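Local coordinates for Non-structural protein (Porcine reproductive and respiratory syndrome virus, PDB 3IFU) that is the zinc-binding papain-like cysteine protease nsp1alpha, the leader piece of the viral polyprotein, and probably suppresses host interferon-beta production, at residues A[128-133]-A[167-172]. Residues are numbered along the deposited sequence; the frame is centred on the assembly and turned at random.
Sequences WYPIVG and RPKPED
Trp128 and Tyr129 belong to the outermost strand, 127-130, of the four-stranded antiparallel sheet in the papain-like protease fold, and the chain that follows the last strand returns along its outer edge through Pro168 and Lys169. The case illustrates how an edge strand can be covered by irregular chain: the two run antiparallel, yet a single direct backbone bond joins them. Lys169 N donates to Trp128 O over 3.2 Å at an N-H...O angle of 153°, lying 29° out of the carbonyl plane. Where an antiparallel hydrogen-bonded pair would close its ring with a second direct bond, a water intervenes, accepting from Trp128 N (2.9 Å) and donating to Lys169 O (2.6 Å). The backbone O of Trp128 is thus met by the loop directly and its N through the water, while the backbone of Tyr129 hydrogen-bonds to that of Val158 in the neighbouring strand 157-160.

The side chains of the strand alternate in face, and those of Pro168 and Lys169 follow them. Trp128 and Lys169 meet through their CB atoms, 4.1 Å apart; with CG beside its own backbone N (chi1 -76°), the indole then leads off to pack on Leu159, Ala142 and Pro175, leaving little but its base to the loop. On the other face, the Tyr129 ring lies alongside Pro168, the two pointing the same way. Its CE1 comes within 3.7 Å of Pro168 N, and the same carbon makes an apolar contact with CB of the pyrrolidine ring at 4.0 Å. Further along, the lysine chain, bent at three successive torsions, slants across the Pro130 ring. Its amino end makes a cation-pi contact with Phe173, and its methylene CD rests 3.8 Å from Pro130 CD.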
loop_
_atom_site.group_PDB
_atom_site.type_symbol
_atom_site.label_atom_id
_atom_site.label_comp_id
_atom_site.label_asym_id
_atom_site.label_seq_id
_atom_site.Cartn_x
_atom_site.Cartn_y
_atom_site.Cartn_z
ATOM N N TRP A 128 -16.165 -2.015 4.312
ATOM C CA TRP A 128 -16.262 -0.661 3.772
ATOM C C TRP A 128 -16.333 0.289 4.959
ATOM O O TRP A 128 -16.809 -0.083 6.027
ATOM C CB TRP A 128 -17.518 -0.479 2.916
ATOM C CG TRP A 128 -17.430 -1.097 1.559
ATOM C CD1 TRP A 128 -18.014 -2.263 1.148
ATOM C CD2 TRP A 128 -16.692 -0.597 0.431
ATOM N NE1 TRP A 128 -17.684 -2.522 -0.164
ATOM C CE2 TRP A 128 -16.872 -1.516 -0.628
ATOM C CE3 TRP A 128 -15.894 0.536 0.215
ATOM C CZ2 TRP A 128 -16.283 -1.338 -1.889
ATOM C CZ3 TRP A 128 -15.306 0.715 -1.040
ATOM C CH2 TRP A 128 -15.505 -0.219 -2.074
ATOM N N TYR A 129 -15.850 1.510 4.780
ATOM C CA TYR A 129 -15.879 2.491 5.852
ATOM C C TYR A 129 -16.157 3.854 5.259
ATOM O O TYR A 129 -15.686 4.170 4.159
ATOM C CB TYR A 129 -14.537 2.552 6.580
ATOM C CG TYR A 129 -14.157 1.307 7.345
ATOM C CD1 TYR A 129 -14.484 1.167 8.691
ATOM C CD2 TYR A 129 -13.464 0.271 6.723
ATOM C CE1 TYR A 129 -14.126 0.027 9.402
ATOM C CE2 TYR A 129 -13.105 -0.874 7.419
ATOM C CZ TYR A 129 -13.436 -0.995 8.758
ATOM O OH TYR A 129 -13.081 -2.134 9.450
ATOM N N PRO A 130 -16.954 4.675 5.961
ATOM C CA PRO A 130 -17.263 6.021 5.468
ATOM C C PRO A 130 -15.975 6.806 5.652
ATOM O O PRO A 130 -15.436 6.842 6.752
ATOM C CB PRO A 130 -18.352 6.500 6.423
ATOM C CG PRO A 130 -19.012 5.219 6.856
ATOM C CD PRO A 130 -17.835 4.311 7.083
ATOM N N ILE A 131 -15.465 7.412 4.590
ATOM C CA ILE A 131 -14.223 8.162 4.714
ATOM C C ILE A 131 -14.418 9.332 5.676
ATOM O O ILE A 131 -15.324 10.142 5.502
ATOM C CB ILE A 131 -13.740 8.695 3.348
ATOM C CG1 ILE A 131 -13.460 7.531 2.398
ATOM C CG2 ILE A 131 -12.486 9.525 3.538
ATOM C CD1 ILE A 131 -13.268 7.951 0.948
ATOM N N VAL A 132 -13.569 9.400 6.697
ATOM C CA VAL A 132 -13.628 10.460 7.698
ATOM C C VAL A 132 -12.233 10.989 7.980
ATOM O O VAL A 132 -12.041 11.804 8.880
ATOM C CB VAL A 132 -14.225 9.955 9.037
ATOM C CG1 VAL A 132 -15.732 9.855 8.936
ATOM C CG2 VAL A 132 -13.618 8.603 9.396
ATOM N N GLY A 133 -11.266 10.512 7.204
ATOM C CA GLY A 133 -9.887 10.924 7.382
ATOM C C GLY A 133 -8.935 10.027 6.611
ATOM O O GLY A 133 -9.369 9.131 5.892
ATOM N N ARG A 167 -16.778 2.523 12.271
ATOM C CA ARG A 167 -17.650 1.364 12.353
ATOM C C ARG A 167 -17.890 0.828 10.951
ATOM O O ARG A 167 -18.374 1.545 10.076
ATOM C CB ARG A 167 -18.981 1.750 13.006
ATOM C CG ARG A 167 -18.871 2.932 13.967
ATOM C CD ARG A 167 -20.064 3.025 14.917
ATOM N NE ARG A 167 -21.315 2.601 14.289
ATOM C CZ ARG A 167 -21.945 1.467 14.580
ATOM N NH1 ARG A 167 -23.077 1.154 13.959
ATOM N NH2 ARG A 167 -21.448 0.652 15.503
ATOM N N PRO A 168 -17.553 -0.447 10.721
ATOM C CA PRO A 168 -17.743 -1.054 9.403
ATOM C C PRO A 168 -19.193 -1.054 8.940
ATOM O O PRO A 168 -20.113 -1.014 9.755
ATOM C CB PRO A 168 -17.194 -2.468 9.591
ATOM C CG PRO A 168 -17.490 -2.747 11.027
ATOM C CD PRO A 168 -17.092 -1.450 11.696
ATOM N N LYS A 169 -19.377 -1.082 7.622
ATOM C CA LYS A 169 -20.695 -1.121 7.000
ATOM C C LYS A 169 -21.130 -2.588 6.981
ATOM O O LYS A 169 -20.314 -3.469 6.728
ATOM C CB LYS A 169 -20.602 -0.604 5.567
ATOM C CG LYS A 169 -21.178 0.777 5.338
ATOM C CD LYS A 169 -20.541 1.812 6.220
ATOM C CE LYS A 169 -21.585 2.403 7.147
ATOM N NZ LYS A 169 -22.725 2.995 6.391
ATOM N N PRO A 170 -22.416 -2.875 7.251
ATOM C CA PRO A 170 -22.866 -4.272 7.240
ATOM C C PRO A 170 -22.405 -4.953 5.957
ATOM O O PRO A 170 -22.060 -4.277 4.992
ATOM C CB PRO A 170 -24.376 -4.136 7.324
ATOM C CG PRO A 170 -24.539 -2.908 8.164
ATOM C CD PRO A 170 -23.537 -1.970 7.554
ATOM N N GLU A 171 -22.392 -6.279 5.926
ATOM C CA GLU A 171 -21.936 -6.951 4.721
ATOM C C GLU A 171 -22.833 -6.813 3.498
ATOM O O GLU A 171 -22.441 -7.193 2.399
ATOM C CB GLU A 171 -21.662 -8.424 4.998
ATOM C CG GLU A 171 -22.760 -9.172 5.678
ATOM C CD GLU A 171 -22.318 -10.575 6.032
ATOM O OE1 GLU A 171 -21.829 -11.287 5.123
ATOM O OE2 GLU A 171 -22.453 -10.962 7.216
ATOM N N ASP A 172 -24.031 -6.273 3.672
ATOM C CA ASP A 172 -24.915 -6.100 2.526
ATOM C C ASP A 172 -24.626 -4.770 1.823
ATOM O O ASP A 172 -25.090 -4.537 0.707
ATOM C CB ASP A 172 -26.398 -6.161 2.946
ATOM C CG ASP A 172 -26.598 -5.997 4.449
ATOM O OD1 ASP A 172 -26.225 -6.919 5.210
ATOM O OD2 ASP A 172 -27.131 -4.945 4.873
HETATM O O HOH W 1 -18.482 -3.697 4.950
#